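Local coordinates for ABC transporter, substrate binding protein (Aeropyrum pernix, PDB 3EAF), which probably captures a solute outside the cell membrane for uptake by an ABC transporter, and binds a magnesium ion, at residues A[60-63]-A[64-68]; A[68-72]-A[73-77]. All blocks are in the same frame, centred on the assembly; numbering follows the deposited sequence.

Interaction 1 (A[60-63]-A[64-68]); sequences NPTT and AEEYY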
ATOM      1  N   ASN A  60       9.437  14.090   1.502  1.00  9.46           N
ATOM      2  CA  ASN A  60      10.277  14.870   2.414  1.00  9.88           C
ATOM      3  C   ASN A  60       9.619  14.955   3.802  1.00 10.14           C
ATOM      4  O   ASN A  60       8.524  15.511   3.936  1.00  9.77           O
ATOM      5  CB  ASN A  60      10.496  16.270   1.812  1.00  9.80           C
ATOM      6  CG  ASN A  60      11.426  17.143   2.641  1.00 10.39           C
ATOM      7  OD1 ASN A  60      11.410  17.109   3.876  1.00 11.26           O
ATOM      8  ND2 ASN A  60      12.221  17.963   1.956  1.00  9.96           N
ATOM      9  N   PRO A  61      10.276  14.388   4.834  1.00 10.61           N
ATOM     10  CA  PRO A  61       9.711  14.325   6.190  1.00 10.96           C
ATOM     11  C   PRO A  61       9.533  15.674   6.890  1.00 11.36           C
ATOM     12  O   PRO A  61       8.649  15.804   7.744  1.00 11.76           O
ATOM     13  CB  PRO A  61      10.717  13.459   6.958  1.00 11.00           C
ATOM     14  CG  PRO A  61      11.965  13.519   6.176  1.00 11.03           C
ATOM     15  CD  PRO A  61      11.596  13.737   4.752  1.00 10.70           C
ATOM     16  N   THR A  62      10.366  16.656   6.547  1.00 11.66           N
ATOM     17  CA  THR A  62      10.224  18.012   7.078  1.00 11.66           C
ATOM     18  C   THR A  62       8.948  18.631   6.517  1.00 11.92           C
ATOM     19  O   THR A  62       8.113  19.150   7.271  1.00 11.72           O
ATOM     20  CB  THR A  62      11.449  18.891   6.721  1.00 11.84           C
ATOM     21  OG1 THR A  62      12.633  18.273   7.244  1.00 12.04           O
ATOM     22  CG2 THR A  62      11.312  20.315   7.322  1.00 11.51           C
ATOM     23  N   THR A  63       8.809  18.549   5.193  1.00 11.73           N
ATOM     24  CA  THR A  63       7.633  19.035   4.473  1.00 12.22           C
ATOM     25  C   THR A  63       6.338  18.348   4.936  1.00 12.34           C
ATOM     26  O   THR A  63       5.306  19.009   5.074  1.00 12.80           O
ATOM     27  CB  THR A  63       7.816  18.877   2.942  1.00 12.03           C
ATOM     28  OG1 THR A  63       9.112  19.358   2.563  1.00 12.09           O
ATOM     29  CG2 THR A  63       6.768  19.671   2.180  1.00 12.02           C
ATOM     30  N   ALA A  64       6.394  17.037   5.186  1.00 12.51           N
ATOM     31  CA  ALA A  64       5.230  16.307   5.718  1.00 12.67           C
ATOM     32  C   ALA A  64       4.676  16.944   7.002  1.00 12.97           C
ATOM     33  O   ALA A  64       3.467  17.162   7.130  1.00 12.73           O
ATOM     34  CB  ALA A  64       5.583  14.858   5.977  1.00 12.44           C
ATOM     35  N   GLU A  65       5.568  17.234   7.948  1.00 13.11           N
ATOM     36  CA  GLU A  65       5.174  17.849   9.222  1.00 13.91           C
ATOM     37  C   GLU A  65       4.665  19.289   9.054  1.00 13.43           C
ATOM     38  O   GLU A  65       3.761  19.723   9.771  1.00 13.32           O
ATOM     39  CB  GLU A  65       6.334  17.788  10.224  1.00 13.74           C
ATOM     40  CG  GLU A  65       6.793  16.362  10.543  1.00 14.92           C
ATOM     41  CD  GLU A  65       7.817  16.292  11.658  1.00 16.06           C
ATOM     42  OE1 GLU A  65       7.854  17.215  12.503  1.00 19.95           O
ATOM     43  OE2 GLU A  65       8.591  15.307  11.694  1.00 18.70           O
ATOM     44  N   GLU A  66       5.238  20.018   8.100  1.00 13.42           N
ATOM     45  CA  GLU A  66       4.770  21.371   7.778  1.00 13.45           C
ATOM     46  C   GLU A  66       3.344  21.378   7.201  1.00 13.51           C
ATOM     47  O   GLU A  66       2.496  22.176   7.622  1.00 12.96           O
ATOM     48  CB  GLU A  66       5.757  22.063   6.834  1.00 13.47           C
ATOM     49  CG  GLU A  66       7.016  22.562   7.551  1.00 14.78           C
ATOM     50  CD  GLU A  66       8.207  22.770   6.630  1.00 16.17           C
ATOM     51  OE1 GLU A  66       8.112  22.474   5.419  1.00 16.02           O
ATOM     52  OE2 GLU A  66       9.254  23.231   7.133  1.00 17.26           O
ATOM     53  N   TYR A  67       3.082  20.483   6.248  1.00 13.21           N
ATOM     54  CA  TYR A  67       1.745  20.363   5.665  1.00 13.25           C
ATOM     55  C   TYR A  67       0.715  19.800   6.641  1.00 13.23           C
ATOM     56  O   TYR A  67      -0.469  20.138   6.550  1.00 13.36           O
ATOM     57  CB  TYR A  67       1.772  19.542   4.376  1.00 13.34           C
ATOM     58  CG  TYR A  67       2.446  20.233   3.209  1.00 14.05           C
ATOM     59  CD1 TYR A  67       2.359  21.615   3.038  1.00 15.32           C
ATOM     60  CD2 TYR A  67       3.155  19.500   2.257  1.00 15.22           C
ATOM     61  CE1 TYR A  67       2.975  22.250   1.958  1.00 15.29           C
ATOM     62  CE2 TYR A  67       3.758  20.124   1.173  1.00 14.19           C
ATOM     63  CZ  TYR A  67       3.671  21.499   1.035  1.00 14.81           C
ATOM     64  OH  TYR A  67       4.270  22.123  -0.037  1.00 15.02           O
ATOM     65  N   TYR A  68       1.160  18.956   7.570  1.00 12.99           N
ATOM     66  CA  TYR A  68       0.280  18.460   8.631  1.00 13.15           C
ATOM     67  C   TYR A  68      -0.225  19.602   9.511  1.00 13.58           C
ATOM     68  O   TYR A  68      -1.420  19.695   9.793  1.00 13.53           O
ATOM     69  CB  TYR A  68       0.966  17.412   9.517  1.00 12.27           C
ATOM     70  CG  TYR A  68       0.063  16.997  10.664  1.00 12.05           C
ATOM     71  CD1 TYR A  68      -1.015  16.134  10.440  1.00 11.30           C
ATOM     72  CD2 TYR A  68       0.248  17.503  11.957  1.00 10.21           C
ATOM     73  CE1 TYR A  68      -1.872  15.769  11.474  1.00 11.69           C
ATOM     74  CE2 TYR A  68      -0.616  17.137  13.007  1.00 11.53           C
ATOM     75  CZ  TYR A  68      -1.669  16.271  12.753  1.00 11.75           C
ATOM     76  OH  TYR A  68      -2.526  15.888  13.761  1.00 12.47           O
TER
HETATM   77  O   HOH W   1       8.048  13.346   9.265  1.00 19.40           O
HETATM   78  O   HOH W   2      10.606  21.436   3.518  1.00 20.40           O
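OD1 of N60 is gripped by two backbone amides, while the main-chain O of the same residue accepts from A64 N, 2.9 Å away across the junction of 60-63 with 64-68. This is a side-chain N-cap, with N60 just ahead of helix 61-74. Its two bonds differ in quality. T62 N lies in the plane of the side-chain carbonyl, 2.9 Å from OD1 but with its N-H bent to 130°; T63 N points straighter, at 168°, yet sits above that plane and 3.3 Å from OD1. One turn on, E65 reaches back with an extended chain, and a water donates both to its OE2 and to O of P61; that carboxylate also forms a salt bridge to K90 of helix 85-98. E66 runs alongside T62, its OE2 3.6 Å from the methyl CG2 of T62. In T63, CG2 stands anti to the backbone N, which aims the methyl along the helix at Y67, whose ring it meets obliquely. The fit is tight, CG2 of T63 lying 3.2 Å from CE2 of Y67, and both side chains also rest on Y57. With an alanine at Y67, the ring beside CG2 of T63 would be gone, which is likely to open a gap next to Y57. The hydroxyl of T63 instead turns to a second water, with OG1 2.7 Å from its oxygen.

Interaction 2 (A[68-72]-A[73-77]); sequences YREFR and DRYGV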
ATOM      1  N   TYR A  68       1.160  18.956   7.570  1.00 12.99           N
ATOM      2  CA  TYR A  68       0.280  18.460   8.631  1.00 13.15           C
ATOM      3  C   TYR A  68      -0.225  19.602   9.511  1.00 13.58           C
ATOM      4  O   TYR A  68      -1.420  19.695   9.793  1.00 13.53           O
ATOM      5  CB  TYR A  68       0.966  17.412   9.517  1.00 12.27           C
ATOM      6  CG  TYR A  68       0.063  16.997  10.664  1.00 12.05           C
ATOM      7  CD1 TYR A  68      -1.015  16.134  10.440  1.00 11.30           C
ATOM      8  CD2 TYR A  68       0.248  17.503  11.957  1.00 10.21           C
ATOM      9  CE1 TYR A  68      -1.872  15.769  11.474  1.00 11.69           C
ATOM     10  CE2 TYR A  68      -0.616  17.137  13.007  1.00 11.53           C
ATOM     11  CZ  TYR A  68      -1.669  16.271  12.753  1.00 11.75           C
ATOM     12  OH  TYR A  68      -2.526  15.888  13.761  1.00 12.47           O
ATOM     13  N   ARG A  69       0.701  20.457   9.949  1.00 14.06           N
ATOM     14  CA  ARG A  69       0.345  21.623  10.747  1.00 14.90           C
ATOM     15  C   ARG A  69      -0.596  22.555   9.972  1.00 14.67           C
ATOM     16  O   ARG A  69      -1.561  23.045  10.536  1.00 14.70           O
ATOM     17  CB  ARG A  69       1.592  22.347  11.275  1.00 14.52           C
ATOM     18  CG  ARG A  69       2.361  21.533  12.335  1.00 16.04           C
ATOM     19  CD  ARG A  69       3.460  22.338  13.041  1.00 16.09           C
ATOM     20  NE  ARG A  69       4.486  22.828  12.116  1.00 18.88           N
ATOM     21  CZ  ARG A  69       5.590  22.160  11.781  1.00 20.34           C
ATOM     22  NH1 ARG A  69       5.839  20.952  12.288  1.00 20.30           N
ATOM     23  NH2 ARG A  69       6.453  22.701  10.932  1.00 20.57           N
ATOM     24  N   GLU A  70      -0.336  22.745   8.676  1.00 15.00           N
ATOM     25  CA  GLU A  70      -1.227  23.503   7.792  1.00 15.73           C
ATOM     26  C   GLU A  70      -2.629  22.886   7.703  1.00 15.34           C
ATOM     27  O   GLU A  70      -3.628  23.591   7.855  1.00 15.71           O
ATOM     28  CB  GLU A  70      -0.627  23.645   6.384  1.00 15.55           C
ATOM     29  CG  GLU A  70      -1.527  24.424   5.414  1.00 16.72           C
ATOM     30  CD  GLU A  70      -0.922  24.632   4.028  1.00 17.35           C
ATOM     31  OE1 GLU A  70      -0.184  23.752   3.535  1.00 19.43           O
ATOM     32  OE2 GLU A  70      -1.210  25.681   3.412  1.00 20.34           O
ATOM     33  N   PHE A  71      -2.699  21.579   7.444  1.00 15.08           N
ATOM     34  CA  PHE A  71      -3.982  20.867   7.416  1.00 14.66           C
ATOM     35  C   PHE A  71      -4.772  21.112   8.706  1.00 14.65           C
ATOM     36  O   PHE A  71      -5.954  21.451   8.657  1.00 14.69           O
ATOM     37  CB  PHE A  71      -3.787  19.351   7.228  1.00 14.18           C
ATOM     38  CG  PHE A  71      -3.362  18.934   5.840  1.00 13.70           C
ATOM     39  CD1 PHE A  71      -3.654  19.712   4.724  1.00 13.45           C
ATOM     40  CD2 PHE A  71      -2.702  17.719   5.651  1.00 12.96           C
ATOM     41  CE1 PHE A  71      -3.268  19.296   3.445  1.00 13.62           C
ATOM     42  CE2 PHE A  71      -2.310  17.297   4.383  1.00 12.37           C
ATOM     43  CZ  PHE A  71      -2.593  18.087   3.276  1.00 12.83           C
ATOM     44  N   ARG A  72      -4.114  20.936   9.852  1.00 14.67           N
ATOM     45  CA  ARG A  72      -4.771  21.052  11.158  1.00 15.11           C
ATOM     46  C   ARG A  72      -5.107  22.500  11.532  1.00 15.48           C
ATOM     47  O   ARG A  72      -6.242  22.805  11.910  1.00 15.33           O
ATOM     48  CB  ARG A  72      -3.902  20.433  12.261  1.00 14.88           C
ATOM     49  CG  ARG A  72      -4.518  20.512  13.662  1.00 15.07           C
ATOM     50  CD  ARG A  72      -3.505  20.170  14.745  1.00 15.25           C
ATOM     51  NE  ARG A  72      -2.430  21.154  14.824  1.00 15.51           N
ATOM     52  CZ  ARG A  72      -1.206  20.914  15.289  1.00 15.50           C
ATOM     53  NH1 ARG A  72      -0.864  19.707  15.728  1.00 15.40           N
ATOM     54  NH2 ARG A  72      -0.315  21.889  15.305  1.00 15.62           N
ATOM     55  N   ASP A  73      -4.109  23.380  11.435  1.00 15.94           N
ATOM     56  CA  ASP A  73      -4.218  24.730  11.992  1.00 16.15           C
ATOM     57  C   ASP A  73      -4.921  25.709  11.064  1.00 16.11           C
ATOM     58  O   ASP A  73      -5.742  26.509  11.516  1.00 16.37           O
ATOM     59  CB  ASP A  73      -2.842  25.265  12.412  1.00 16.45           C
ATOM     60  CG  ASP A  73      -2.272  24.532  13.617  1.00 16.81           C
ATOM     61  OD1 ASP A  73      -3.055  24.015  14.445  1.00 18.02           O
ATOM     62  OD2 ASP A  73      -1.032  24.479  13.743  1.00 17.70           O
ATOM     63  N   ARG A  74      -4.602  25.634   9.773  1.00 15.70           N
ATOM     64  CA  ARG A  74      -5.253  26.468   8.774  1.00 15.37           C
ATOM     65  C   ARG A  74      -6.624  25.916   8.366  1.00 15.26           C
ATOM     66  O   ARG A  74      -7.607  26.650   8.360  1.00 15.44           O
ATOM     67  CB  ARG A  74      -4.350  26.655   7.547  1.00 15.41           C
ATOM     68  CG  ARG A  74      -4.981  27.465   6.444  1.00 15.50           C
ATOM     69  CD  ARG A  74      -4.018  27.728   5.312  1.00 16.09           C
ATOM     70  NE  ARG A  74      -4.697  28.346   4.173  1.00 16.75           N
ATOM     71  CZ  ARG A  74      -4.107  28.635   3.015  1.00 16.12           C
ATOM     72  NH1 ARG A  74      -2.823  28.361   2.833  1.00 16.78           N
ATOM     73  NH2 ARG A  74      -4.800  29.197   2.038  1.00 15.19           N
ATOM     74  N   TYR A  75      -6.697  24.628   8.035  1.00 14.79           N
ATOM     75  CA  TYR A  75      -7.939  24.070   7.475  1.00 14.24           C
ATOM     76  C   TYR A  75      -8.818  23.334   8.474  1.00 13.65           C
ATOM     77  O   TYR A  75      -9.974  23.036   8.172  1.00 13.76           O
ATOM     78  CB  TYR A  75      -7.647  23.169   6.274  1.00 14.14           C
ATOM     79  CG  TYR A  75      -7.080  23.909   5.087  1.00 14.78           C
ATOM     80  CD1 TYR A  75      -7.902  24.688   4.266  1.00 14.43           C
ATOM     81  CD2 TYR A  75      -5.723  23.833   4.784  1.00 13.67           C
ATOM     82  CE1 TYR A  75      -7.383  25.371   3.176  1.00 15.13           C
ATOM     83  CE2 TYR A  75      -5.192  24.517   3.694  1.00 14.75           C
ATOM     84  CZ  TYR A  75      -6.026  25.282   2.897  1.00 14.92           C
ATOM     85  OH  TYR A  75      -5.504  25.954   1.819  1.00 15.37           O
ATOM     86  N   GLY A  76      -8.282  23.054   9.657  1.00 13.34           N
ATOM     87  CA  GLY A  76      -8.975  22.223  10.637  1.00 13.23           C
ATOM     88  C   GLY A  76      -9.535  20.936  10.042  1.00 13.13           C
ATOM     89  O   GLY A  76     -10.708  20.615  10.245  1.00 13.42           O
ATOM     90  N   VAL A  77      -8.710  20.200   9.298  1.00 12.66           N
ATOM     91  CA  VAL A  77      -9.158  18.938   8.687  1.00 12.03           C
ATOM     92  C   VAL A  77      -9.599  17.943   9.758  1.00 11.81           C
ATOM     93  O   VAL A  77      -9.111  17.995  10.886  1.00 11.60           O
ATOM     94  CB  VAL A  77      -8.074  18.291   7.773  1.00 11.95           C
ATOM     95  CG1 VAL A  77      -7.661  19.251   6.656  1.00 11.39           C
ATOM     96  CG2 VAL A  77      -6.855  17.830   8.582  1.00 12.02           C
TER
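D73 answers R69 and R72 at once: its backbone N sits 2.7 Å from O of R69, and its carboxylate receives the R72 guanidinium side-on. NE of R72 meets OD1 of D73 at 3.0 Å, from above the carboxylate plane, and NH2 of R72 reaches OD2 of D73 on the syn side. Both oxygens lie near the guanidinium plane, although the two flat groups are turned 45° against each other. A bend at chi3 (66°) brings the otherwise extended R72 chain round to D73, while NH1 is held by D98 of helix 85-98. R74 stretches out beside E70 and forms a salt bridge, NH1 of R74 to OE2 of E70 at 3.2 Å, whose hydrogen bond is weak and bent; the other E70 oxygen pairs with R55 of strand 47-56, so this carboxylate connects helix and sheet. Here the chain is finishing the helix of a beta-alpha-beta crossover in a Rossmann-like lobe, and the turn widens to pi type: O of E70 takes both R74 N and Y75 N, the latter 3.2 Å away. Y75 lays its OH over the centre of the R74 guanidinium face, and its ring edge meets CA of F71. G76 leaves the helix with positive phi, a backbone shape that favours glycine, its N only weakly bonded to O of R72. V77 then donates straight to F71, N to O at 3.1 Å (170°), though from above the carbonyl plane. Its CG2 packs on CB of F71, 3.7 Å away.

In the fold
From the N terminus, the chain lays down strands 3-11 and 47-56 before entering helix 61-74, which then delivers it to strand 79-82. Interaction 1 forms the start of that helix and interaction 2 its end, with centres about 12 Å apart. Neither encloses a long loop: each joins consecutive segments, and the two follow one another without crossing, meeting at Y68. That residue, buried, lies against helix 85-98 and I80 of strand 79-82 and bonds through its OH to D98. The first contact borders the loop at Y57 and helix 85-98, whereas the second also leans on strands 47-56 and 79-82, fastening the helix to its sheet.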